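Long-range contacts in sister chromatid cohesion protein (PDB 5T8V), which probably acts as a cohesin loader that binds chromatin, seen here through its C-terminal fragment built of HEAT repeats: residues A[1226-1231]-A[1280-1285]; A[1244-1249]-A[1291-1296]; A[1251-1256]-A[1299-1304]; A[1303-1308]-A[1372-1377]. All blocks are in the same frame, centred on the assembly; numbering follows the deposited sequence.

Interaction 1 (A[1226-1231]-A[1280-1285]); sequences FTPKLH and IENLAF
Pro1228 and Asn1282 bring the two backbones together, their CA atoms 4.8 Å apart. Residues 1226-1231 form an irregular linker that ends in a type I turn from Pro1228 to His1231, with Leu1230 at the N-cap position of helix 1231-1240; residues 1280-1285 come from the end of helix 1271-1284. The O of Pro1228 takes both the N and the ring ND1 of His1231, which fixes the turn. Asn1282 reaches into it: CG stands anti to its carbonyl carbon (chi1 -79°), and OD1 accepts a nearly straight bond from Leu1230 N at 3.3 Å, the donor lying above the amide's carbonyl plane. Lys1229 N is also close to this OD1, at 2.8 Å, while CB of Pro1228 rests against the same oxygen. An alanine in place of Asn1282 would probably leave Leu1230 N without its acceptor and the turn less firmly held to the helix. Beside the amide, the proline ring covers the carbonyl oxygen of Phe1285. Farther along, the rings of Phe1226 and Phe1285 form an offset stack, centroids 4.6 Å apart and planes inclined by 20°, in which CD1 of Phe1226 sits over the rim of Phe1285. The opposite face of Phe1285 is covered by Ala1284 CB, and Trp1425 meets Phe1226 edge to face. Lys1229 turns its amine elsewhere, to Asp1217, Arg1219 O and Gln1211. The helix-starting turn and the residues leading into it are thus held by the amide, the proline and the aromatic stack, joining the start of helix 1231-1240 to the end of helix 1271-1284 in this HEAT-repeat alpha-solenoid.

Interaction 2 (A[1244-1249]-A[1291-1296]); sequences NRVKFL and VGEIHS
Glu1293 lies across three residues of 1244-1249, touching Arg1245, Val1246 and Leu1249 with different parts of its chain. Its CG is anti to the carbonyl carbon (chi1 -76°) and the rest is extended, which carries the carboxylate over to the neighbouring helix. Arg1245, extended from CG to NE with CG anti to its backbone N, brings NE to this carboxylate. The two chains cross at about a right angle: OE1 forms a salt bridge with Arg1245 NE at 2.8 Å, while OE2 sits close to the arginine's CD and CG. The guanidinium and carboxylate planes differ by 35°, and OE1 approaches obliquely. Lower on the glutamate, CG packs on Val1246 CG2 at 3.6 Å, and CB meets CD1 of Leu1249. The other valine methyl, CG1, touches CB of Ser1296, whose hydroxyl turns back to give a hydrogen bond to Gly1292 O and so stays within its own helix. A methionine at Arg1245 would probably leave the buried carboxylate of Glu1293 without its countercharge. The short segments run roughly parallel, at 28°, with axes 9.3 Å apart at closest. A largely buried ion pair bordered by methyl groups suggests that each charge probably offsets the other between the helices.

Interaction 3 (A[1251-1256]-A[1299-1304]); sequences KLVSQI and AAMERL
Val1253 is the hub of this helix-to-helix packing in the HEAT-repeat alpha-solenoid, where helix 1243-1254 leans on helix 1291-1319, within the sequence family named for the cohesion C-terminus. The contact is apolar, with no hydrogen bond across it, and the closest CA atoms are those of Val1253 and Met1301, 6.3 Å apart. Ala1300 comes first along the second segment: its CB meets Val1253 CG1 at 4.1 Å, and the same methyl rests on the backbone carbonyl of Ala1300. With only a methyl here, the alanine lets the valine come up to the main chain. Met1301 follows, lying nearly perpendicular to the valine; its CG touches the second methyl, CG2, at 3.8 Å. The two branches of Val1253 thus divide their neighbours: CG1 faces Ala1300 and Leu1304, CG2 faces Met1301. Beyond this contact Met1301 also packs on Ile1377 and Leu1384 of helix 1364-1387. One turn after Ala1300, Leu1304 has its CG anti to its own backbone N (chi1 166°), and from there one methyl, CD2, extends to the first segment. It meets Ile1256 CB at 4.2 Å, and Ile1256 in turn is backed by Ile1279 and Ile1280 of helix 1271-1284. The same CD2 lies 3.9 Å from Val1253 CG1 and 3.6 Å from the carbonyl oxygen of Val1253.

Interaction 4 (A[1303-1308]-A[1372-1377]); sequences RLVAST and MILLAI
Leu1374 and Val1305 meet at the one kind of flat group that enters this contact, a backbone peptide: CD2 of Leu1374 lies 3.8 Å from the carbonyl O of Val1305, and no aromatic ring takes part. The rest is aliphatic. Val1305 and Ile1377 lie side by side, pointing in opposite senses, with their CG2 methyls in contact. Ile1377 divides its branches between two partners: with CG1 anti to the carbonyl carbon (chi1 -65°), CG2 faces Val1305, while CD1 at the end of the longer branch crosses Leu1304 and meets its CD2 at 4.0 Å. Leu1374 likewise serves more than one neighbour, since its CD2 approaches Val1305 CG1 at 4.3 Å and the main-chain C of Thr1308 at the same separation. The hydroxyl of Thr1308 is engaged outside the contact, with Asp1257, and Leu1449 of helix 1439-1452 packs on Leu1374. The CA atoms come nearest at Val1305 and Leu1374, 6.1 Å apart. The short helical segments have axes 10.2 Å apart and run at 150°, nearly antiparallel. Such an antiparallel pair, joined by branched aliphatic residues, is typical of helical-repeat solenoids, and here it ties helix 1291-1319 to helix 1364-1387 near the C-terminal end of the chain.

The four contacts lie on the same side of the chain's centre, in one helical core at the C-terminal end. Interactions 2 and 3 are successive stations of one helix pair, 1243-1254 with 1291-1319, their centres about 11 Å apart, the first centred on an ion pair, the second on apolar side chains. Interaction 4 continues along helix 1291-1319, its centre about 8 Å from that of interaction 3; the two share Leu1304, and Ile1256 touches both Ile1373 and Ile1377. Helix 1271-1284, from interaction 1, packs into the same core: Ile1280 meets Ile1256 and Ala1376, and Leu1283 meets Met1301.

Interaction 1 (A[1226-1231]-A[1280-1285])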
loop_
_atom_site.group_PDB
_atom_site.type_symbol
_atom_site.label_atom_id
_atom_site.label_comp_id
_atom_site.label_asym_id
_atom_site.label_seq_id
_atom_site.Cartn_x
_atom_site.Cartn_y
_atom_site.Cartn_z
ATOM N N PHE A 1226 7.250 11.142 23.776
ATOM C CA PHE A 1226 6.532 11.593 24.964
ATOM C C PHE A 1226 5.896 10.412 25.688
ATOM O O PHE A 1226 4.691 10.169 25.557
ATOM C CB PHE A 1226 5.453 12.628 24.595
ATOM C CG PHE A 1226 5.845 14.063 24.858
ATOM C CD1 PHE A 1226 6.569 14.417 25.984
ATOM C CD2 PHE A 1226 5.464 15.064 23.975
ATOM C CE1 PHE A 1226 6.918 15.736 26.218
ATOM C CE2 PHE A 1226 5.809 16.385 24.206
ATOM C CZ PHE A 1226 6.536 16.719 25.329
ATOM N N THR A 1227 6.698 9.678 26.460
ATOM C CA THR A 1227 6.206 8.563 27.253
ATOM C C THR A 1227 6.617 8.751 28.707
ATOM O O THR A 1227 7.759 9.137 28.983
ATOM C CB THR A 1227 6.751 7.225 26.734
ATOM O OG1 THR A 1227 8.183 7.241 26.760
ATOM C CG2 THR A 1227 6.270 6.964 25.314
ATOM N N PRO A 1228 5.720 8.485 29.658
ATOM C CA PRO A 1228 6.067 8.691 31.067
ATOM C C PRO A 1228 7.025 7.625 31.573
ATOM O O PRO A 1228 7.075 6.503 31.062
ATOM C CB PRO A 1228 4.713 8.607 31.778
ATOM C CG PRO A 1228 3.918 7.689 30.926
ATOM C CD PRO A 1228 4.352 7.957 29.506
ATOM N N LYS A 1229 7.797 7.992 32.598
ATOM C CA LYS A 1229 8.760 7.056 33.168
ATOM C C LYS A 1229 8.061 5.840 33.762
ATOM O O LYS A 1229 8.576 4.719 33.684
ATOM C CB LYS A 1229 9.606 7.759 34.231
ATOM C CG LYS A 1229 10.406 8.944 33.711
ATOM C CD LYS A 1229 11.421 8.523 32.654
ATOM C CE LYS A 1229 12.271 9.695 32.196
ATOM N NZ LYS A 1229 13.091 10.261 33.302
ATOM N N LEU A 1230 6.888 6.041 34.357
ATOM C CA LEU A 1230 6.138 4.969 34.994
ATOM C C LEU A 1230 5.256 4.204 34.017
ATOM O O LEU A 1230 4.391 3.437 34.455
ATOM C CB LEU A 1230 5.274 5.536 36.123
ATOM C CG LEU A 1230 5.980 6.417 37.158
ATOM C CD1 LEU A 1230 4.979 6.966 38.166
ATOM C CD2 LEU A 1230 7.079 5.647 37.866
ATOM N N HIS A 1231 5.450 4.384 32.706
ATOM C CA HIS A 1231 4.569 3.728 31.746
ATOM C C HIS A 1231 4.679 2.212 31.836
ATOM O O HIS A 1231 3.698 1.506 31.578
ATOM C CB HIS A 1231 4.868 4.218 30.325
ATOM C CG HIS A 1231 5.868 3.386 29.585
ATOM N ND1 HIS A 1231 7.224 3.632 29.633
ATOM C CD2 HIS A 1231 5.707 2.330 28.755
ATOM C CE1 HIS A 1231 7.855 2.755 28.874
ATOM N NE2 HIS A 1231 6.958 1.951 28.331
ATOM N N ILE A 1280 4.045 14.731 38.154
ATOM C CA ILE A 1280 2.969 15.359 37.383
ATOM C C ILE A 1280 3.245 15.251 35.888
ATOM O O ILE A 1280 2.323 15.037 35.091
ATOM C CB ILE A 1280 2.750 16.828 37.812
ATOM C CG1 ILE A 1280 3.967 17.694 37.482
ATOM C CG2 ILE A 1280 2.408 16.917 39.291
ATOM C CD1 ILE A 1280 3.806 18.502 36.210
ATOM N N GLU A 1281 4.516 15.376 35.493
ATOM C CA GLU A 1281 4.869 15.144 34.097
ATOM C C GLU A 1281 4.504 13.728 33.666
ATOM O O GLU A 1281 4.282 13.481 32.474
ATOM C CB GLU A 1281 6.358 15.408 33.887
ATOM C CG GLU A 1281 6.748 16.870 34.009
ATOM C CD GLU A 1281 8.250 17.082 33.955
ATOM O OE1 GLU A 1281 8.985 16.325 34.622
ATOM O OE2 GLU A 1281 8.696 18.004 33.242
ATOM N N ASN A 1282 4.436 12.788 34.613
ATOM C CA ASN A 1282 3.915 11.461 34.301
ATOM C C ASN A 1282 2.405 11.499 34.104
ATOM O O ASN A 1282 1.869 10.809 33.230
ATOM C CB ASN A 1282 4.273 10.470 35.410
ATOM C CG ASN A 1282 5.706 9.983 35.323
ATOM O OD1 ASN A 1282 6.049 9.183 34.455
ATOM N ND2 ASN A 1282 6.547 10.450 36.237
ATOM N N LEU A 1283 1.700 12.298 34.909
ATOM C CA LEU A 1283 0.249 12.381 34.777
ATOM C C LEU A 1283 -0.146 12.960 33.426
ATOM O O LEU A 1283 -1.163 12.563 32.846
ATOM C CB LEU A 1283 -0.338 13.225 35.906
ATOM C CG LEU A 1283 -0.138 12.690 37.326
ATOM C CD1 LEU A 1283 -0.597 13.720 38.348
ATOM C CD2 LEU A 1283 -0.867 11.371 37.524
ATOM N N ALA A 1284 0.646 13.904 32.910
ATOM C CA ALA A 1284 0.326 14.518 31.624
ATOM C C ALA A 1284 0.067 13.465 30.550
ATOM O O ALA A 1284 -0.905 13.558 29.792
ATOM C CB ALA A 1284 1.459 15.451 31.195
ATOM N N PHE A 1285 0.926 12.451 30.476
ATOM C CA PHE A 1285 0.834 11.409 29.460
ATOM C C PHE A 1285 0.892 10.055 30.146
ATOM O O PHE A 1285 1.791 9.812 30.955
ATOM C CB PHE A 1285 1.970 11.540 28.442
ATOM C CG PHE A 1285 2.537 12.932 28.344
ATOM C CD1 PHE A 1285 1.993 13.859 27.467
ATOM C CD2 PHE A 1285 3.608 13.314 29.135
ATOM C CE1 PHE A 1285 2.514 15.139 27.380
ATOM C CE2 PHE A 1285 4.131 14.592 29.052
ATOM C CZ PHE A 1285 3.583 15.505 28.174
#

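Interaction 2 (A[1244-1249]-A[1291-1296])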
loop_
_atom_site.group_PDB
_atom_site.type_symbol
_atom_site.label_atom_id
_atom_site.label_comp_id
_atom_site.label_asym_id
_atom_site.label_seq_id
_atom_site.Cartn_x
_atom_site.Cartn_y
_atom_site.Cartn_z
ATOM N N ASN A 1244 -8.215 -0.757 41.506
ATOM C CA ASN A 1244 -6.871 -0.840 42.065
ATOM C C ASN A 1244 -5.895 0.035 41.291
ATOM O O ASN A 1244 -4.951 0.581 41.874
ATOM C CB ASN A 1244 -6.394 -2.291 42.070
ATOM C CG ASN A 1244 -5.274 -2.527 43.058
ATOM O OD1 ASN A 1244 -4.106 -2.633 42.682
ATOM N ND2 ASN A 1244 -5.625 -2.598 44.337
ATOM N N ARG A 1245 -6.105 0.180 39.982
ATOM C CA ARG A 1245 -5.308 1.118 39.201
ATOM C C ARG A 1245 -5.676 2.557 39.543
ATOM O O ARG A 1245 -4.797 3.396 39.773
ATOM C CB ARG A 1245 -5.502 0.838 37.709
ATOM C CG ARG A 1245 -4.939 1.899 36.781
ATOM C CD ARG A 1245 -4.716 1.335 35.384
ATOM N NE ARG A 1245 -4.582 2.383 34.375
ATOM C CZ ARG A 1245 -4.165 2.178 33.129
ATOM N NH1 ARG A 1245 -3.824 0.962 32.725
ATOM N NH2 ARG A 1245 -4.078 3.197 32.285
ATOM N N VAL A 1246 -6.978 2.856 39.601
ATOM C CA VAL A 1246 -7.435 4.199 39.962
ATOM C C VAL A 1246 -6.682 4.698 41.188
ATOM O O VAL A 1246 -6.028 5.748 41.158
ATOM C CB VAL A 1246 -8.955 4.206 40.210
ATOM C CG1 VAL A 1246 -9.405 5.537 40.824
ATOM C CG2 VAL A 1246 -9.706 3.951 38.917
ATOM N N LYS A 1247 -6.761 3.945 42.286
ATOM C CA LYS A 1247 -6.153 4.399 43.531
ATOM C C LYS A 1247 -4.680 4.727 43.335
ATOM O O LYS A 1247 -4.179 5.715 43.885
ATOM C CB LYS A 1247 -6.328 3.343 44.625
ATOM C CG LYS A 1247 -5.882 3.805 46.010
ATOM C CD LYS A 1247 -6.665 5.029 46.481
ATOM C CE LYS A 1247 -6.271 5.444 47.888
ATOM N NZ LYS A 1247 -4.848 5.881 47.965
ATOM N N PHE A 1248 -3.969 3.918 42.544
ATOM C CA PHE A 1248 -2.569 4.215 42.265
ATOM C C PHE A 1248 -2.423 5.649 41.773
ATOM O O PHE A 1248 -1.676 6.448 42.349
ATOM C CB PHE A 1248 -2.005 3.227 41.243
ATOM C CG PHE A 1248 -0.623 3.574 40.771
ATOM C CD1 PHE A 1248 0.470 3.400 41.601
ATOM C CD2 PHE A 1248 -0.419 4.076 39.496
ATOM C CE1 PHE A 1248 1.743 3.721 41.171
ATOM C CE2 PHE A 1248 0.852 4.398 39.058
ATOM C CZ PHE A 1248 1.934 4.221 39.897
ATOM N N LEU A 1249 -3.153 5.994 40.710
ATOM C CA LEU A 1249 -3.183 7.378 40.251
ATOM C C LEU A 1249 -3.463 8.322 41.412
ATOM O O LEU A 1249 -2.714 9.277 41.649
ATOM C CB LEU A 1249 -4.238 7.544 39.153
ATOM C CG LEU A 1249 -4.012 6.760 37.860
ATOM C CD1 LEU A 1249 -5.184 6.963 36.912
ATOM C CD2 LEU A 1249 -2.706 7.173 37.192
ATOM N N VAL A 1291 -12.246 6.463 30.916
ATOM C CA VAL A 1291 -12.522 7.843 31.299
ATOM C C VAL A 1291 -12.807 7.958 32.792
ATOM O O VAL A 1291 -12.744 9.063 33.343
ATOM C CB VAL A 1291 -13.696 8.435 30.499
ATOM C CG1 VAL A 1291 -13.388 8.414 29.009
ATOM C CG2 VAL A 1291 -14.984 7.690 30.795
ATOM N N GLY A 1292 -13.124 6.848 33.460
ATOM C CA GLY A 1292 -13.321 6.893 34.900
ATOM C C GLY A 1292 -12.017 7.053 35.657
ATOM O O GLY A 1292 -11.961 7.751 36.675
ATOM N N GLU A 1293 -10.951 6.409 35.176
ATOM C CA GLU A 1293 -9.638 6.575 35.792
ATOM C C GLU A 1293 -9.182 8.026 35.717
ATOM O O GLU A 1293 -8.820 8.630 36.731
ATOM C CB GLU A 1293 -8.617 5.663 35.112
ATOM C CG GLU A 1293 -8.715 4.199 35.507
ATOM C CD GLU A 1293 -7.717 3.332 34.768
ATOM O OE1 GLU A 1293 -6.859 3.894 34.054
ATOM O OE2 GLU A 1293 -7.790 2.091 34.901
ATOM N N ILE A 1294 -9.190 8.601 34.514
ATOM C CA ILE A 1294 -8.740 9.980 34.347
ATOM C C ILE A 1294 -9.704 10.953 35.012
ATOM O O ILE A 1294 -9.286 12.005 35.510
ATOM C CB ILE A 1294 -8.552 10.309 32.853
ATOM C CG1 ILE A 1294 -8.144 11.774 32.677
ATOM C CG2 ILE A 1294 -9.822 10.019 32.071
ATOM C CD1 ILE A 1294 -7.723 12.129 31.266
ATOM N N HIS A 1295 -11.000 10.634 35.033
ATOM C CA HIS A 1295 -11.961 11.516 35.691
ATOM C C HIS A 1295 -11.722 11.553 37.194
ATOM O O HIS A 1295 -11.723 12.626 37.808
ATOM C CB HIS A 1295 -13.391 11.067 35.382
ATOM C CG HIS A 1295 -14.442 11.933 36.006
ATOM N ND1 HIS A 1295 -14.571 13.273 35.712
ATOM C CD2 HIS A 1295 -15.411 11.649 36.908
ATOM C CE1 HIS A 1295 -15.576 13.779 36.406
ATOM N NE2 HIS A 1295 -16.102 12.814 37.139
ATOM N N SER A 1296 -11.517 10.386 37.808
ATOM C CA SER A 1296 -11.180 10.350 39.226
ATOM C C SER A 1296 -9.820 10.983 39.485
ATOM O O SER A 1296 -9.595 11.552 40.560
ATOM C CB SER A 1296 -11.201 8.909 39.734
ATOM O OG SER A 1296 -12.476 8.321 39.538
#

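Interaction 3 (A[1251-1256]-A[1299-1304])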
loop_
_atom_site.group_PDB
_atom_site.type_symbol
_atom_site.label_atom_id
_atom_site.label_comp_id
_atom_site.label_asym_id
_atom_site.label_seq_id
_atom_site.Cartn_x
_atom_site.Cartn_y
_atom_site.Cartn_z
ATOM N N LYS A 1251 -3.007 7.855 44.543
ATOM C CA LYS A 1251 -1.842 7.884 45.419
ATOM C C LYS A 1251 -0.768 8.810 44.862
ATOM O O LYS A 1251 -0.167 9.592 45.609
ATOM C CB LYS A 1251 -1.294 6.469 45.619
ATOM C CG LYS A 1251 -0.092 6.380 46.565
ATOM C CD LYS A 1251 -0.309 7.127 47.884
ATOM C CE LYS A 1251 -1.537 6.632 48.645
ATOM N NZ LYS A 1251 -1.393 5.222 49.113
ATOM N N LEU A 1252 -0.524 8.749 43.549
ATOM C CA LEU A 1252 0.387 9.705 42.929
ATOM C C LEU A 1252 0.015 11.125 43.324
ATOM O O LEU A 1252 0.849 11.882 43.834
ATOM C CB LEU A 1252 0.366 9.551 41.407
ATOM C CG LEU A 1252 1.241 8.457 40.801
ATOM C CD1 LEU A 1252 0.818 8.179 39.367
ATOM C CD2 LEU A 1252 2.698 8.874 40.854
ATOM N N VAL A 1253 -1.252 11.495 43.116
ATOM C CA VAL A 1253 -1.708 12.827 43.502
ATOM C C VAL A 1253 -1.431 13.070 44.979
ATOM O O VAL A 1253 -0.955 14.143 45.370
ATOM C CB VAL A 1253 -3.204 12.996 43.169
ATOM C CG1 VAL A 1253 -3.701 14.372 43.599
ATOM C CG2 VAL A 1253 -3.446 12.786 41.680
ATOM N N SER A 1254 -1.710 12.072 45.822
ATOM C CA SER A 1254 -1.507 12.245 47.256
ATOM C C SER A 1254 -0.034 12.433 47.588
ATOM O O SER A 1254 0.298 13.074 48.591
ATOM C CB SER A 1254 -2.079 11.047 48.014
ATOM O OG SER A 1254 -3.486 10.969 47.843
ATOM N N GLN A 1255 0.862 11.893 46.760
ATOM C CA GLN A 1255 2.288 12.088 46.983
ATOM C C GLN A 1255 2.741 13.502 46.654
ATOM O O GLN A 1255 3.895 13.844 46.938
ATOM C CB GLN A 1255 3.088 11.081 46.153
ATOM C CG GLN A 1255 3.130 9.679 46.749
ATOM C CD GLN A 1255 4.220 9.521 47.791
ATOM O OE1 GLN A 1255 5.378 9.865 47.552
ATOM N NE2 GLN A 1255 3.855 9.001 48.957
ATOM N N ILE A 1256 1.870 14.328 46.073
ATOM C CA ILE A 1256 2.235 15.700 45.742
ATOM C C ILE A 1256 1.857 16.680 46.847
ATOM O O ILE A 1256 2.386 17.801 46.872
ATOM C CB ILE A 1256 1.583 16.129 44.414
ATOM C CG1 ILE A 1256 1.851 15.087 43.323
ATOM C CG2 ILE A 1256 2.144 17.469 43.955
ATOM C CD1 ILE A 1256 1.077 15.301 42.045
ATOM N N ALA A 1299 -10.276 14.630 39.324
ATOM C CA ALA A 1299 -11.051 14.924 40.523
ATOM C C ALA A 1299 -10.142 15.031 41.740
ATOM O O ALA A 1299 -10.305 15.933 42.571
ATOM C CB ALA A 1299 -12.116 13.849 40.737
ATOM N N ALA A 1300 -9.171 14.124 41.856
ATOM C CA ALA A 1300 -8.241 14.176 42.978
ATOM C C ALA A 1300 -7.315 15.380 42.873
ATOM O O ALA A 1300 -6.943 15.975 43.892
ATOM C CB ALA A 1300 -7.431 12.883 43.047
ATOM N N MET A 1301 -6.928 15.755 41.650
ATOM C CA MET A 1301 -6.065 16.918 41.472
ATOM C C MET A 1301 -6.806 18.206 41.809
ATOM O O MET A 1301 -6.264 19.081 42.495
ATOM C CB MET A 1301 -5.531 16.959 40.040
ATOM C CG MET A 1301 -4.608 15.798 39.693
ATOM S SD MET A 1301 -3.751 16.001 38.116
ATOM C CE MET A 1301 -5.111 15.906 36.960
ATOM N N GLU A 1302 -8.048 18.343 41.339
ATOM C CA GLU A 1302 -8.858 19.495 41.718
ATOM C C GLU A 1302 -9.088 19.531 43.225
ATOM O O GLU A 1302 -9.051 20.603 43.841
ATOM C CB GLU A 1302 -10.195 19.464 40.975
ATOM C CG GLU A 1302 -10.079 19.642 39.470
ATOM C CD GLU A 1302 -11.398 19.418 38.755
ATOM O OE1 GLU A 1302 -12.400 19.113 39.435
ATOM O OE2 GLU A 1302 -11.433 19.545 37.513
ATOM N N ARG A 1303 -9.329 18.369 43.834
ATOM C CA ARG A 1303 -9.548 18.315 45.275
ATOM C C ARG A 1303 -8.311 18.787 46.032
ATOM O O ARG A 1303 -8.401 19.620 46.942
ATOM C CB ARG A 1303 -9.935 16.891 45.684
ATOM C CG ARG A 1303 -10.320 16.736 47.148
ATOM C CD ARG A 1303 -11.078 15.435 47.401
ATOM N NE ARG A 1303 -10.345 14.258 46.930
ATOM C CZ ARG A 1303 -10.579 13.614 45.788
ATOM N NH1 ARG A 1303 -11.542 14.011 44.963
ATOM N NH2 ARG A 1303 -9.846 12.556 45.468
ATOM N N LEU A 1304 -7.138 18.273 45.657
ATOM C CA LEU A 1304 -5.899 18.687 46.309
ATOM C C LEU A 1304 -5.653 20.179 46.125
ATOM O O LEU A 1304 -5.415 20.907 47.096
ATOM C CB LEU A 1304 -4.723 17.881 45.753
ATOM C CG LEU A 1304 -3.323 18.407 46.087
ATOM C CD1 LEU A 1304 -3.121 18.528 47.594
ATOM C CD2 LEU A 1304 -2.260 17.509 45.473
#

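Interaction 4 (A[1303-1308]-A[1372-1377])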
loop_
_atom_site.group_PDB
_atom_site.type_symbol
_atom_site.label_atom_id
_atom_site.label_comp_id
_atom_site.label_asym_id
_atom_site.label_seq_id
_atom_site.Cartn_x
_atom_site.Cartn_y
_atom_site.Cartn_z
ATOM N N ARG A 1303 -9.329 18.369 43.834
ATOM C CA ARG A 1303 -9.548 18.315 45.275
ATOM C C ARG A 1303 -8.311 18.787 46.032
ATOM O O ARG A 1303 -8.401 19.620 46.942
ATOM C CB ARG A 1303 -9.935 16.891 45.684
ATOM C CG ARG A 1303 -10.320 16.736 47.148
ATOM C CD ARG A 1303 -11.078 15.435 47.401
ATOM N NE ARG A 1303 -10.345 14.258 46.930
ATOM C CZ ARG A 1303 -10.579 13.614 45.788
ATOM N NH1 ARG A 1303 -11.542 14.011 44.963
ATOM N NH2 ARG A 1303 -9.846 12.556 45.468
ATOM N N LEU A 1304 -7.138 18.273 45.657
ATOM C CA LEU A 1304 -5.899 18.687 46.309
ATOM C C LEU A 1304 -5.653 20.179 46.125
ATOM O O LEU A 1304 -5.415 20.907 47.096
ATOM C CB LEU A 1304 -4.723 17.881 45.753
ATOM C CG LEU A 1304 -3.323 18.407 46.087
ATOM C CD1 LEU A 1304 -3.121 18.528 47.594
ATOM C CD2 LEU A 1304 -2.260 17.509 45.473
ATOM N N VAL A 1305 -5.698 20.651 44.878
ATOM C CA VAL A 1305 -5.431 22.060 44.601
ATOM C C VAL A 1305 -6.376 22.949 45.399
ATOM O O VAL A 1305 -5.958 23.953 45.989
ATOM C CB VAL A 1305 -5.532 22.328 43.087
ATOM C CG1 VAL A 1305 -5.494 23.818 42.786
ATOM C CG2 VAL A 1305 -4.405 21.614 42.351
ATOM N N ALA A 1306 -7.663 22.596 45.436
ATOM C CA ALA A 1306 -8.636 23.399 46.166
ATOM C C ALA A 1306 -8.479 23.272 47.677
ATOM O O ALA A 1306 -8.960 24.141 48.411
ATOM C CB ALA A 1306 -10.056 23.004 45.758
ATOM N N SER A 1307 -7.823 22.215 48.158
ATOM C CA SER A 1307 -7.624 22.031 49.591
ATOM C C SER A 1307 -6.394 22.780 50.100
ATOM O O SER A 1307 -6.496 23.583 51.033
ATOM C CB SER A 1307 -7.507 20.538 49.915
ATOM O OG SER A 1307 -8.722 19.861 49.642
ATOM N N THR A 1308 -5.228 22.532 49.497
ATOM C CA THR A 1308 -3.995 23.150 49.975
ATOM C C THR A 1308 -3.804 24.547 49.395
ATOM O O THR A 1308 -3.342 25.459 50.095
ATOM C CB THR A 1308 -2.798 22.267 49.623
ATOM O OG1 THR A 1308 -3.055 20.921 50.045
ATOM C CG2 THR A 1308 -1.538 22.776 50.308
ATOM N N MET A 1372 4.383 26.990 42.599
ATOM C CA MET A 1372 4.789 26.266 41.397
ATOM C C MET A 1372 4.164 24.879 41.332
ATOM O O MET A 1372 3.698 24.448 40.272
ATOM C CB MET A 1372 6.310 26.140 41.337
ATOM C CG MET A 1372 7.033 27.410 40.934
ATOM S SD MET A 1372 8.795 27.117 40.688
ATOM C CE MET A 1372 9.275 26.577 42.321
ATOM N N ILE A 1373 4.157 24.172 42.463
ATOM C CA ILE A 1373 3.534 22.854 42.510
ATOM C C ILE A 1373 2.085 22.941 42.047
ATOM O O ILE A 1373 1.663 22.229 41.129
ATOM C CB ILE A 1373 3.642 22.261 43.927
ATOM C CG1 ILE A 1373 5.115 22.095 44.318
ATOM C CG2 ILE A 1373 2.908 20.919 44.006
ATOM C CD1 ILE A 1373 5.335 21.654 45.755
ATOM N N LEU A 1374 1.305 23.834 42.665
ATOM C CA LEU A 1374 -0.118 23.916 42.349
ATOM C C LEU A 1374 -0.349 24.377 40.915
ATOM O O LEU A 1374 -1.208 23.828 40.215
ATOM C CB LEU A 1374 -0.824 24.852 43.327
ATOM C CG LEU A 1374 -0.822 24.412 44.791
ATOM C CD1 LEU A 1374 0.184 25.220 45.569
ATOM C CD2 LEU A 1374 -2.202 24.544 45.399
ATOM N N LEU A 1375 0.396 25.388 40.459
ATOM C CA LEU A 1375 0.232 25.850 39.083
ATOM C C LEU A 1375 0.543 24.738 38.090
ATOM O O LEU A 1375 -0.117 24.622 37.050
ATOM C CB LEU A 1375 1.120 27.066 38.820
ATOM C CG LEU A 1375 0.660 28.383 39.450
ATOM C CD1 LEU A 1375 1.549 28.758 40.611
ATOM C CD2 LEU A 1375 0.634 29.499 38.424
ATOM N N ALA A 1376 1.546 23.910 38.389
ATOM C CA ALA A 1376 1.859 22.783 37.517
ATOM C C ALA A 1376 0.735 21.754 37.534
ATOM O O ALA A 1376 0.295 21.278 36.478
ATOM C CB ALA A 1376 3.183 22.149 37.942
ATOM N N ILE A 1377 0.257 21.398 38.731
ATOM C CA ILE A 1377 -0.863 20.465 38.846
ATOM C C ILE A 1377 -2.024 20.933 37.982
ATOM O O ILE A 1377 -2.545 20.184 37.148
ATOM C CB ILE A 1377 -1.293 20.313 40.318
ATOM C CG1 ILE A 1377 -0.182 19.662 41.143
ATOM C CG2 ILE A 1377 -2.569 19.474 40.421
ATOM C CD1 ILE A 1377 -0.421 19.733 42.639
#